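Local coordinates for oxysterol-binding protein homolog 3 (Saccharomyces cerevisiae, PDB 4IC4) that carries single lipid molecules, among them sterols and phosphoinositides, between membranes through the cytosol in the hydrophobic pocket of its OSBP-related domain, at residues 84-89 and 158-163; 93-98 and 194-199; 76-81 and 99-104; 137-142 and 153-158. All blocks are in the same frame, centred on the assembly; numbering follows the deposited sequence.

Contact 1: residues 84-89 and 158-163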
# COMPACT_ATOMS: atom_id res chain seq x y z
N LEU A 84 -2.13 -12.92 8.94
CA LEU A 84 -3.00 -12.53 10.05
C LEU A 84 -4.46 -12.77 9.66
O LEU A 84 -5.29 -13.14 10.50
CB LEU A 84 -2.81 -11.05 10.40
CG LEU A 84 -1.54 -10.68 11.17
CD1 LEU A 84 -1.40 -9.17 11.22
CD2 LEU A 84 -1.60 -11.26 12.58
N LEU A 85 -4.77 -12.54 8.39
CA LEU A 85 -6.13 -12.75 7.91
C LEU A 85 -6.45 -14.24 7.90
O LEU A 85 -7.55 -14.65 8.28
CB LEU A 85 -6.29 -12.17 6.50
CG LEU A 85 -6.06 -10.66 6.40
CD1 LEU A 85 -6.25 -10.20 4.97
CD2 LEU A 85 -7.03 -9.94 7.34
N THR A 86 -5.48 -15.04 7.47
CA THR A 86 -5.66 -16.48 7.44
C THR A 86 -5.88 -16.98 8.86
O THR A 86 -6.77 -17.80 9.11
CB THR A 86 -4.44 -17.16 6.80
OG1 THR A 86 -4.29 -16.68 5.46
CG2 THR A 86 -4.63 -18.68 6.78
N LYS A 87 -5.09 -16.48 9.80
CA LYS A 87 -5.22 -16.89 11.20
C LYS A 87 -6.58 -16.45 11.74
O LYS A 87 -7.20 -17.16 12.55
CB LYS A 87 -4.11 -16.28 12.05
CG LYS A 87 -4.19 -16.67 13.52
CD LYS A 87 -3.03 -16.10 14.34
CE LYS A 87 -1.69 -16.70 13.96
NZ LYS A 87 -1.27 -16.33 12.58
N ALA A 88 -7.05 -15.29 11.29
CA ALA A 88 -8.33 -14.77 11.73
C ALA A 88 -9.47 -15.74 11.40
O ALA A 88 -10.37 -15.94 12.22
CB ALA A 88 -8.59 -13.41 11.09
N THR A 89 -9.42 -16.35 10.22
CA THR A 89 -10.47 -17.28 9.81
C THR A 89 -10.43 -18.58 10.60
O THR A 89 -11.31 -19.43 10.46
CB THR A 89 -10.35 -17.66 8.30
OG1 THR A 89 -9.16 -18.43 8.09
CG2 THR A 89 -10.33 -16.42 7.43
N LEU A 158 -7.57 -18.76 -0.43
CA LEU A 158 -8.61 -19.78 -0.41
C LEU A 158 -9.69 -19.47 0.63
O LEU A 158 -10.87 -19.76 0.42
CB LEU A 158 -8.00 -21.15 -0.09
CG LEU A 158 -9.00 -22.29 0.16
CD1 LEU A 158 -9.71 -22.63 -1.13
CD2 LEU A 158 -8.26 -23.51 0.69
N ASP A 159 -9.28 -18.86 1.74
CA ASP A 159 -10.22 -18.59 2.83
C ASP A 159 -10.69 -17.15 3.03
O ASP A 159 -11.49 -16.89 3.93
CB ASP A 159 -9.62 -19.12 4.13
CG ASP A 159 -9.17 -20.56 4.02
OD1 ASP A 159 -9.92 -21.38 3.44
OD2 ASP A 159 -8.07 -20.88 4.50
N TRP A 160 -10.20 -16.22 2.22
CA TRP A 160 -10.61 -14.83 2.35
C TRP A 160 -10.24 -14.05 1.10
O TRP A 160 -9.41 -14.49 0.30
CB TRP A 160 -9.94 -14.16 3.56
CG TRP A 160 -8.43 -14.27 3.60
CD1 TRP A 160 -7.70 -15.17 4.32
CD2 TRP A 160 -7.48 -13.47 2.88
NE1 TRP A 160 -6.36 -14.99 4.10
CE2 TRP A 160 -6.19 -13.96 3.21
CE3 TRP A 160 -7.59 -12.40 1.98
CZ2 TRP A 160 -5.02 -13.40 2.68
CZ3 TRP A 160 -6.42 -11.85 1.45
CH2 TRP A 160 -5.15 -12.36 1.80
N GLU A 161 -10.87 -12.91 0.93
CA GLU A 161 -10.56 -12.04 -0.19
C GLU A 161 -10.76 -10.62 0.28
O GLU A 161 -11.48 -10.36 1.24
CB GLU A 161 -11.45 -12.34 -1.40
CG GLU A 161 -12.93 -12.17 -1.18
CD GLU A 161 -13.73 -12.38 -2.45
OE1 GLU A 161 -13.54 -13.42 -3.11
OE2 GLU A 161 -14.54 -11.49 -2.79
N CYS A 162 -10.10 -9.68 -0.40
CA CYS A 162 -10.20 -8.28 -0.01
C CYS A 162 -10.24 -7.39 -1.24
O CYS A 162 -9.49 -7.60 -2.19
CB CYS A 162 -9.00 -7.91 0.86
SG CYS A 162 -9.15 -6.34 1.72
N SER A 163 -11.14 -6.40 -1.21
CA SER A 163 -11.28 -5.45 -2.30
C SER A 163 -11.00 -4.06 -1.73
O SER A 163 -11.26 -3.79 -0.55
CB SER A 163 -12.70 -5.51 -2.87
OG SER A 163 -13.65 -5.21 -1.87
O HOH W 1 -8.74 -20.94 7.35

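Contact 2: residues 93-98 and 194-199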
# COMPACT_ATOMS: atom_id res chain seq x y z
N ASP A 93 -12.21 -15.30 17.84
CA ASP A 93 -12.28 -13.85 17.96
C ASP A 93 -11.54 -13.23 16.77
O ASP A 93 -10.53 -12.55 16.94
CB ASP A 93 -11.63 -13.40 19.27
CG ASP A 93 -10.17 -13.82 19.37
OD1 ASP A 93 -9.85 -14.98 19.04
OD2 ASP A 93 -9.34 -12.98 19.78
N PRO A 94 -12.06 -13.43 15.55
CA PRO A 94 -11.44 -12.91 14.33
C PRO A 94 -11.12 -11.42 14.26
O PRO A 94 -10.08 -11.04 13.71
CB PRO A 94 -12.41 -13.34 13.24
CG PRO A 94 -13.73 -13.36 13.95
CD PRO A 94 -13.37 -14.03 15.25
N ILE A 95 -11.98 -10.57 14.79
CA ILE A 95 -11.72 -9.14 14.70
C ILE A 95 -10.42 -8.73 15.40
O ILE A 95 -9.86 -7.68 15.08
CB ILE A 95 -12.91 -8.29 15.24
CG1 ILE A 95 -12.84 -6.88 14.64
CG2 ILE A 95 -12.86 -8.21 16.76
CD1 ILE A 95 -14.11 -6.06 14.82
N THR A 96 -9.94 -9.55 16.33
CA THR A 96 -8.69 -9.21 17.01
C THR A 96 -7.55 -9.27 15.99
O THR A 96 -6.69 -8.39 15.96
CB THR A 96 -8.37 -10.20 18.15
OG1 THR A 96 -8.33 -11.54 17.64
CG2 THR A 96 -9.41 -10.11 19.25
N PHE A 97 -7.56 -10.29 15.15
CA PHE A 97 -6.51 -10.45 14.15
C PHE A 97 -6.73 -9.54 12.95
O PHE A 97 -5.76 -9.09 12.32
CB PHE A 97 -6.41 -11.92 13.74
CG PHE A 97 -6.03 -12.82 14.87
CD1 PHE A 97 -7.01 -13.36 15.71
CD2 PHE A 97 -4.70 -13.05 15.17
CE1 PHE A 97 -6.65 -14.10 16.83
CE2 PHE A 97 -4.33 -13.80 16.29
CZ PHE A 97 -5.31 -14.32 17.12
N VAL A 98 -7.99 -9.26 12.62
CA VAL A 98 -8.26 -8.36 11.51
C VAL A 98 -7.77 -6.97 11.93
O VAL A 98 -7.23 -6.22 11.13
CB VAL A 98 -9.78 -8.31 11.18
CG1 VAL A 98 -10.05 -7.24 10.13
CG2 VAL A 98 -10.24 -9.66 10.67
N GLU A 194 -18.37 -13.81 6.67
CA GLU A 194 -18.31 -12.66 7.56
C GLU A 194 -17.51 -11.55 6.88
O GLU A 194 -16.47 -11.81 6.28
CB GLU A 194 -17.66 -13.01 8.91
CG GLU A 194 -17.64 -11.84 9.89
CD GLU A 194 -17.14 -12.21 11.28
OE1 GLU A 194 -17.10 -11.31 12.15
OE2 GLU A 194 -16.79 -13.38 11.52
N LEU A 195 -18.02 -10.32 6.96
CA LEU A 195 -17.36 -9.18 6.34
C LEU A 195 -16.77 -8.23 7.37
O LEU A 195 -17.30 -8.07 8.46
CB LEU A 195 -18.36 -8.40 5.48
CG LEU A 195 -19.19 -9.18 4.45
CD1 LEU A 195 -20.13 -8.21 3.73
CD2 LEU A 195 -18.27 -9.88 3.46
N PHE A 196 -15.65 -7.61 7.00
CA PHE A 196 -14.99 -6.64 7.86
C PHE A 196 -14.69 -5.43 6.99
O PHE A 196 -14.32 -5.58 5.82
CB PHE A 196 -13.69 -7.20 8.42
CG PHE A 196 -13.87 -8.39 9.31
CD1 PHE A 196 -14.02 -8.24 10.68
CD2 PHE A 196 -13.91 -9.67 8.76
CE1 PHE A 196 -14.21 -9.35 11.51
CE2 PHE A 196 -14.10 -10.79 9.58
CZ PHE A 196 -14.25 -10.63 10.95
N GLU A 197 -14.86 -4.24 7.54
CA GLU A 197 -14.60 -3.02 6.79
C GLU A 197 -13.90 -1.99 7.65
O GLU A 197 -14.08 -1.94 8.87
CB GLU A 197 -15.92 -2.42 6.28
CG GLU A 197 -16.65 -3.27 5.26
CD GLU A 197 -18.02 -2.72 4.92
OE1 GLU A 197 -18.12 -1.53 4.57
OE2 GLU A 197 -19.01 -3.48 5.02
N TRP A 198 -13.07 -1.17 7.01
CA TRP A 198 -12.36 -0.11 7.71
C TRP A 198 -11.69 0.81 6.71
O TRP A 198 -11.46 0.44 5.56
CB TRP A 198 -11.32 -0.69 8.69
CG TRP A 198 -10.08 -1.28 8.08
CD1 TRP A 198 -8.91 -0.64 7.81
CD2 TRP A 198 -9.89 -2.65 7.69
NE1 TRP A 198 -7.99 -1.52 7.29
CE2 TRP A 198 -8.57 -2.76 7.20
CE3 TRP A 198 -10.70 -3.79 7.71
CZ2 TRP A 198 -8.04 -3.97 6.74
CZ3 TRP A 198 -10.17 -5.00 7.25
CH2 TRP A 198 -8.85 -5.07 6.77
N THR A 199 -11.43 2.04 7.16
CA THR A 199 -10.73 3.03 6.36
C THR A 199 -9.38 3.16 7.05
O THR A 199 -9.32 3.22 8.28
CB THR A 199 -11.46 4.40 6.39
OG1 THR A 199 -12.70 4.29 5.68
CG2 THR A 199 -10.60 5.48 5.75

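Contact 3: residues 76-81 and 99-104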
# COMPACT_ATOMS: atom_id res chain seq x y z
N SER A 76 0.24 -2.34 -1.99
CA SER A 76 0.27 -3.80 -1.87
C SER A 76 0.95 -4.23 -0.58
O SER A 76 0.79 -5.37 -0.14
CB SER A 76 1.01 -4.42 -3.06
OG SER A 76 0.28 -4.24 -4.26
N GLU A 77 1.73 -3.33 0.03
CA GLU A 77 2.40 -3.65 1.28
C GLU A 77 1.37 -3.79 2.40
O GLU A 77 1.69 -4.26 3.49
CB GLU A 77 3.44 -2.58 1.62
CG GLU A 77 4.60 -2.56 0.63
CD GLU A 77 5.66 -1.54 0.96
OE1 GLU A 77 6.39 -1.71 1.96
OE2 GLU A 77 5.76 -0.55 0.21
N THR A 78 0.14 -3.38 2.11
CA THR A 78 -0.95 -3.52 3.06
C THR A 78 -1.09 -5.01 3.38
O THR A 78 -1.60 -5.38 4.44
CB THR A 78 -2.28 -3.01 2.45
OG1 THR A 78 -2.24 -1.58 2.34
CG2 THR A 78 -3.48 -3.41 3.32
N PHE A 79 -0.62 -5.85 2.46
CA PHE A 79 -0.72 -7.30 2.62
C PHE A 79 0.55 -8.03 3.08
O PHE A 79 0.62 -9.26 3.02
CB PHE A 79 -1.24 -7.90 1.31
CG PHE A 79 -2.65 -7.49 0.99
CD1 PHE A 79 -3.73 -8.16 1.58
CD2 PHE A 79 -2.90 -6.41 0.17
CE1 PHE A 79 -5.03 -7.74 1.35
CE2 PHE A 79 -4.21 -5.98 -0.07
CZ PHE A 79 -5.28 -6.65 0.52
N GLU A 80 1.54 -7.28 3.54
CA GLU A 80 2.77 -7.89 4.02
C GLU A 80 2.49 -8.94 5.09
O GLU A 80 3.15 -9.98 5.13
CB GLU A 80 3.71 -6.82 4.61
CG GLU A 80 5.01 -7.40 5.17
CD GLU A 80 5.92 -6.36 5.82
OE1 GLU A 80 5.60 -5.15 5.79
OE2 GLU A 80 6.96 -6.77 6.36
N TYR A 81 1.51 -8.67 5.96
CA TYR A 81 1.18 -9.59 7.04
C TYR A 81 -0.17 -10.28 6.82
O TYR A 81 -0.96 -10.48 7.75
CB TYR A 81 1.19 -8.84 8.37
CG TYR A 81 2.52 -8.18 8.68
CD1 TYR A 81 3.58 -8.91 9.22
CD2 TYR A 81 2.73 -6.83 8.40
CE1 TYR A 81 4.82 -8.31 9.47
CE2 TYR A 81 3.97 -6.23 8.64
CZ TYR A 81 5.01 -6.97 9.18
OH TYR A 81 6.22 -6.36 9.41
N SER A 99 -7.95 -6.64 13.21
CA SER A 99 -7.50 -5.35 13.72
C SER A 99 -5.97 -5.26 13.62
O SER A 99 -5.42 -4.23 13.22
CB SER A 99 -7.94 -5.16 15.17
OG SER A 99 -9.35 -5.09 15.26
N ALA A 100 -5.29 -6.34 13.99
CA ALA A 100 -3.83 -6.37 13.92
C ALA A 100 -3.42 -6.15 12.46
O ALA A 100 -2.49 -5.39 12.17
CB ALA A 100 -3.31 -7.72 14.42
N PHE A 101 -4.12 -6.81 11.55
CA PHE A 101 -3.82 -6.67 10.13
C PHE A 101 -4.01 -5.23 9.68
O PHE A 101 -3.17 -4.68 8.98
CB PHE A 101 -4.73 -7.59 9.30
CG PHE A 101 -4.55 -7.43 7.82
CD1 PHE A 101 -3.45 -7.99 7.18
CD2 PHE A 101 -5.45 -6.68 7.07
CE1 PHE A 101 -3.26 -7.81 5.80
CE2 PHE A 101 -5.27 -6.50 5.70
CZ PHE A 101 -4.17 -7.07 5.06
N ALA A 102 -5.11 -4.62 10.10
CA ALA A 102 -5.43 -3.24 9.72
C ALA A 102 -4.37 -2.23 10.14
O ALA A 102 -4.12 -1.25 9.44
CB ALA A 102 -6.78 -2.84 10.29
N ILE A 103 -3.75 -2.47 11.29
CA ILE A 103 -2.72 -1.57 11.82
C ILE A 103 -1.32 -1.89 11.29
O ILE A 103 -0.49 -1.00 11.15
CB ILE A 103 -2.68 -1.66 13.36
CG1 ILE A 103 -4.01 -1.17 13.95
CG2 ILE A 103 -1.52 -0.84 13.91
CD1 ILE A 103 -4.16 -1.44 15.44
N SER A 104 -1.08 -3.16 10.98
CA SER A 104 0.24 -3.61 10.55
C SER A 104 0.93 -2.85 9.43
O SER A 104 2.16 -2.70 9.46
CB SER A 104 0.20 -5.10 10.19
OG SER A 104 -0.57 -5.34 9.03
O HOH W 2 -2.84 -3.64 6.47
O HOH W 3 -0.04 -6.35 6.40

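Contact 4: residues 137-142 and 153-158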
# COMPACT_ATOMS: atom_id res chain seq x y z
N PHE A 137 -1.80 -16.35 -1.22
CA PHE A 137 -2.66 -15.36 -1.85
C PHE A 137 -2.09 -14.78 -3.13
O PHE A 137 -0.91 -14.92 -3.44
CB PHE A 137 -2.99 -14.22 -0.87
CG PHE A 137 -1.88 -13.20 -0.71
CD1 PHE A 137 -1.71 -12.18 -1.64
CD2 PHE A 137 -1.03 -13.25 0.39
CE1 PHE A 137 -0.72 -11.21 -1.48
CE2 PHE A 137 -0.03 -12.29 0.57
CZ PHE A 137 0.13 -11.27 -0.37
N ARG A 138 -2.97 -14.13 -3.89
CA ARG A 138 -2.56 -13.46 -5.10
C ARG A 138 -3.31 -12.14 -5.10
O ARG A 138 -4.43 -12.05 -4.58
CB ARG A 138 -2.92 -14.27 -6.35
CG ARG A 138 -4.40 -14.42 -6.60
CD ARG A 138 -4.63 -15.28 -7.82
NE ARG A 138 -6.04 -15.37 -8.17
CZ ARG A 138 -6.52 -16.21 -9.08
NH1 ARG A 138 -5.70 -17.03 -9.73
NH2 ARG A 138 -7.82 -16.23 -9.35
N LEU A 139 -2.69 -11.13 -5.67
CA LEU A 139 -3.29 -9.82 -5.72
C LEU A 139 -3.12 -9.21 -7.09
O LEU A 139 -2.12 -9.45 -7.77
CB LEU A 139 -2.60 -8.93 -4.67
CG LEU A 139 -2.79 -7.42 -4.61
CD1 LEU A 139 -2.36 -6.92 -3.24
CD2 LEU A 139 -1.99 -6.73 -5.71
N ILE A 140 -4.13 -8.46 -7.53
CA ILE A 140 -4.04 -7.74 -8.79
C ILE A 140 -4.51 -6.32 -8.50
O ILE A 140 -5.44 -6.11 -7.71
CB ILE A 140 -4.89 -8.38 -9.92
CG1 ILE A 140 -4.74 -7.54 -11.20
CG2 ILE A 140 -6.36 -8.44 -9.53
CD1 ILE A 140 -3.31 -7.43 -11.71
N SER A 141 -3.85 -5.34 -9.10
CA SER A 141 -4.22 -3.95 -8.90
C SER A 141 -4.07 -3.19 -10.22
O SER A 141 -3.31 -3.60 -11.10
CB SER A 141 -3.34 -3.31 -7.82
OG SER A 141 -1.96 -3.30 -8.18
N GLU A 142 -4.79 -2.08 -10.33
CA GLU A 142 -4.76 -1.28 -11.55
C GLU A 142 -5.11 0.17 -11.23
O GLU A 142 -5.94 0.43 -10.36
CB GLU A 142 -5.76 -1.86 -12.55
CG GLU A 142 -5.86 -1.14 -13.89
CD GLU A 142 -6.68 -1.90 -14.93
OE1 GLU A 142 -7.64 -2.60 -14.55
OE2 GLU A 142 -6.37 -1.78 -16.13
N PHE A 153 -7.81 -2.60 -6.05
CA PHE A 153 -7.10 -3.80 -5.60
C PHE A 153 -8.05 -4.95 -5.31
O PHE A 153 -9.14 -4.74 -4.78
CB PHE A 153 -6.32 -3.52 -4.31
CG PHE A 153 -5.20 -2.53 -4.47
CD1 PHE A 153 -3.88 -2.96 -4.59
CD2 PHE A 153 -5.48 -1.17 -4.51
CE1 PHE A 153 -2.85 -2.03 -4.75
CE2 PHE A 153 -4.45 -0.24 -4.68
CZ PHE A 153 -3.14 -0.68 -4.80
N PHE A 154 -7.61 -6.16 -5.64
CA PHE A 154 -8.38 -7.36 -5.35
C PHE A 154 -7.39 -8.45 -4.95
O PHE A 154 -6.59 -8.89 -5.78
CB PHE A 154 -9.19 -7.82 -6.56
CG PHE A 154 -10.06 -9.02 -6.29
CD1 PHE A 154 -10.90 -9.05 -5.18
CD2 PHE A 154 -10.06 -10.12 -7.15
CE1 PHE A 154 -11.72 -10.15 -4.93
CE2 PHE A 154 -10.88 -11.22 -6.91
CZ PHE A 154 -11.71 -11.24 -5.79
N ALA A 155 -7.44 -8.85 -3.69
CA ALA A 155 -6.55 -9.89 -3.17
C ALA A 155 -7.39 -11.11 -2.83
O ALA A 155 -8.47 -10.98 -2.26
CB ALA A 155 -5.83 -9.38 -1.91
N GLU A 156 -6.89 -12.29 -3.20
CA GLU A 156 -7.61 -13.53 -2.95
C GLU A 156 -6.75 -14.62 -2.34
O GLU A 156 -5.60 -14.83 -2.74
CB GLU A 156 -8.17 -14.11 -4.25
CG GLU A 156 -8.86 -13.16 -5.16
CD GLU A 156 -9.22 -13.83 -6.47
OE1 GLU A 156 -10.20 -14.60 -6.49
OE2 GLU A 156 -8.51 -13.60 -7.47
N HIS A 157 -7.37 -15.34 -1.40
CA HIS A 157 -6.77 -16.47 -0.69
C HIS A 157 -7.89 -17.50 -0.70
O HIS A 157 -9.04 -17.16 -0.98
CB HIS A 157 -6.44 -16.04 0.74
CG HIS A 157 -5.79 -17.11 1.57
ND1 HIS A 157 -6.51 -18.14 2.16
CD2 HIS A 157 -4.51 -17.29 1.96
CE1 HIS A 157 -5.69 -18.89 2.87
NE2 HIS A 157 -4.47 -18.40 2.76
N LEU A 158 -7.57 -18.76 -0.43
CA LEU A 158 -8.61 -19.78 -0.41
C LEU A 158 -9.69 -19.47 0.63
O LEU A 158 -10.87 -19.76 0.42
CB LEU A 158 -8.00 -21.15 -0.09
CG LEU A 158 -9.00 -22.29 0.16
CD1 LEU A 158 -9.71 -22.63 -1.13
CD2 LEU A 158 -8.26 -23.51 0.69
O HOH W 4 -10.61 -14.64 -9.29

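Contact 1: residues 84-89 and 158-163
Leu85 reaches from helix 83-88 across the indole of Trp160, and CB and CD1 of its side chain cover different parts of that ring system. Leu85 CB sits over the five-membered ring of Trp160, 3.7 Å from its centroid and only 12° off the ring normal, a clear CH-pi contact. CG stands anti to the carbonyl carbon (chi1 -62°), which carries the branch onward over the benzo half, where Leu85 CD1 lies 3.9 Å from Trp160 CZ3. CD2 turns instead to Phe101 of helix 94-104. A branched aliphatic chain suits this place because it can cover a wide flat surface and still face the neighbouring helix.

At the indole edge, Trp160 NE1 donates to Thr86 OG1 at 3.0 Å; with an N-H...O angle of 174° and the oxygen in the ring plane, the bond is nearly straight. Further along, a water bridges Thr89 OG1 and, weakly, Asp159 OD2, while Thr89 OG1 itself donates to Thr86 O at 2.7 Å. His157 stacks on the Trp160 ring. The indole is thus held in two ways: apolar contact over its face restricts tilting, and the directional bond from its one polar atom fixes its rotation, pinning the helix to the start of strand 160-172.

Contact 2: residues 93-98 and 194-199
The Phe196 ring carries Val98 CG2 over one face, 3.9 Å from the centroid and 3° off the normal, so the methyl stands almost exactly above the middle of the ring. Pro94 CB, 4.0 Å from Phe196 CZ, and Ile95 CA, 4.1 Å from Phe196 CE1, approach the far end of the same ring obliquely. Phe189 of strand 177-189 meets it as well, with the planes inclined at about 50°.

The other methyl of Val98 serves the next inward-facing residue of strand 195-199. With CG1 anti to the backbone N (chi1 174°), that branch lies 3.7 Å from Trp198 CZ3 and also 4.0 Å from Phe196 CB. A beta-branched valine suits the spot, since its two methyls can serve two aromatic neighbours at once. Glu194 OE2 lies 3.9 Å from Pro94 CG, whereas the other carboxylate oxygen, OE1, is hydrogen-bonded to Ser225.

With an alanine here in place of Phe196, the ring under Val98 CG2 is gone, and a gap would probably open beside Pro94 and Ile95. Shape rather than polar bonding joins these segments: dispersion and CH-pi contact between methyls, a proline ring and aromatics hold the first turn of helix 94-104 against the strand, in a buried region.

Contact 3: residues 76-81 and 99-104
Thr78 O, the carbonyl oxygen at the end of a short 3-10 turn, is approached by two waters and by an aromatic ring. One water donates to it at 2.7 Å, also donates to Ser104 OG and accepts from Tyr81 N, so a single molecule ties the backbone of residues 76-81 to helix 94-104. A second water lies between Thr78 O and Phe101 O. The Phe101 ring comes in from another direction, its CZ 3.1 Å from Thr78 O.

Phe101 gets there because its CG is anti to the backbone N (chi1 176°), which carries the ring out of the helix into the turn. Tyr81 O lies in the ring plane, 3.6 Å from Phe101 CD1, where the slightly positive rim of the ring probably suits a carbonyl oxygen. Phe79 CD1 also comes to the ring edge, 3.7 Å from Phe101 CZ. The two phenylalanine rings are inclined at 47°.

Ser104, a turn further on, puts its CB 3.5 Å from Tyr81 CD2. Its hydroxyl folds back and donates to Phe101 O at 2.7 Å, which makes serine, short and polar, a good choice: it satisfies a helix carbonyl while also accepting from the bridging water. The Tyr81 hydroxyl is bonded to Gly286 N.

The contact joins the link between helices 71-76 and 83-88 to helix 94-104. Phe79 also packs on Phe137 and Leu139 of strand 137-145, Phe101 on Leu84 and Leu85 of helix 83-88, and Ile103 on strand 247-253.

Contact 4: residues 137-142 and 153-158
Arg138 and Glu156, a hydrogen-bonded pair of the antiparallel strands, lie side by side and point the same way. The arginine is extended from CG to NE, and Arg138 NE donates to Glu156 OE2 at 3.1 Å in a salt bridge; a second bond from NH2 to the same oxygen is weak. The oxygen lies near the guanidinium plane, but the nitrogen meets the carboxylate from above its plane, and the two groups are turned 52° apart, so this is not a flat two-pronged pairing. A water links Arg138 NH2 to Glu156 OE1, and Trp382 makes a cation-pi contact with the arginine. A leucine in place of Arg138 would probably leave the Glu156 carboxylate without its charged mate and Trp382 without its cation.

Ile140 and Phe154, the next pair on this face, touch obliquely, with Ile140 CG2 4.1 Å from Phe154 CB. On the face of Leu139, Ala155, Ser141 and Phe153, Ser141 CB lies over the Phe153 ring, 3.3 Å from its CD1, while Leu139 CD2 comes to the ring edge. Ala155, opposite Leu139 in a non-hydrogen-bonded pair, brings only its CB, 4.3 Å from Leu139 CB, to this face, where Phe79 also packs on both. Ser141 OG is bonded to Phe128 O of the adjoining strand.

Between the strands, Glu156 N donates to Arg138 O at 2.8 Å, and Ile140 and Phe154 exchange a pair of bonds. This is an antiparallel beta hairpin of strands 137-145 and 150-157, polar on part of one face and packed against helix 71-76 on the other, within the beta barrel of the OSBP-related domain.

Overall arrangement
Contacts 1, 2 and 3 form a continuous cluster around helices 83-88 and 94-104, their centres 10 to 12 Å apart. Contacts 2 and 3 use successive parts of helix 94-104, and Trp198 bridges them: its NE1 lies 3.5 Å from Ala102 CB. Contact 4 extends the cluster along the barrel wall. It meets contact 1 through neighbouring strands, Cys162 N lying 2.8 Å from Ala155 O, and contact 3 through Phe79, whose CD2 is 3.5 Å from Leu139 CD1. Contacts 2 and 4 do not touch, their nearest atoms being about 10 Å apart. All four lie away from the residues that bind phosphatidylinositol 4-phosphate, such as Lys118, His146 and Arg147.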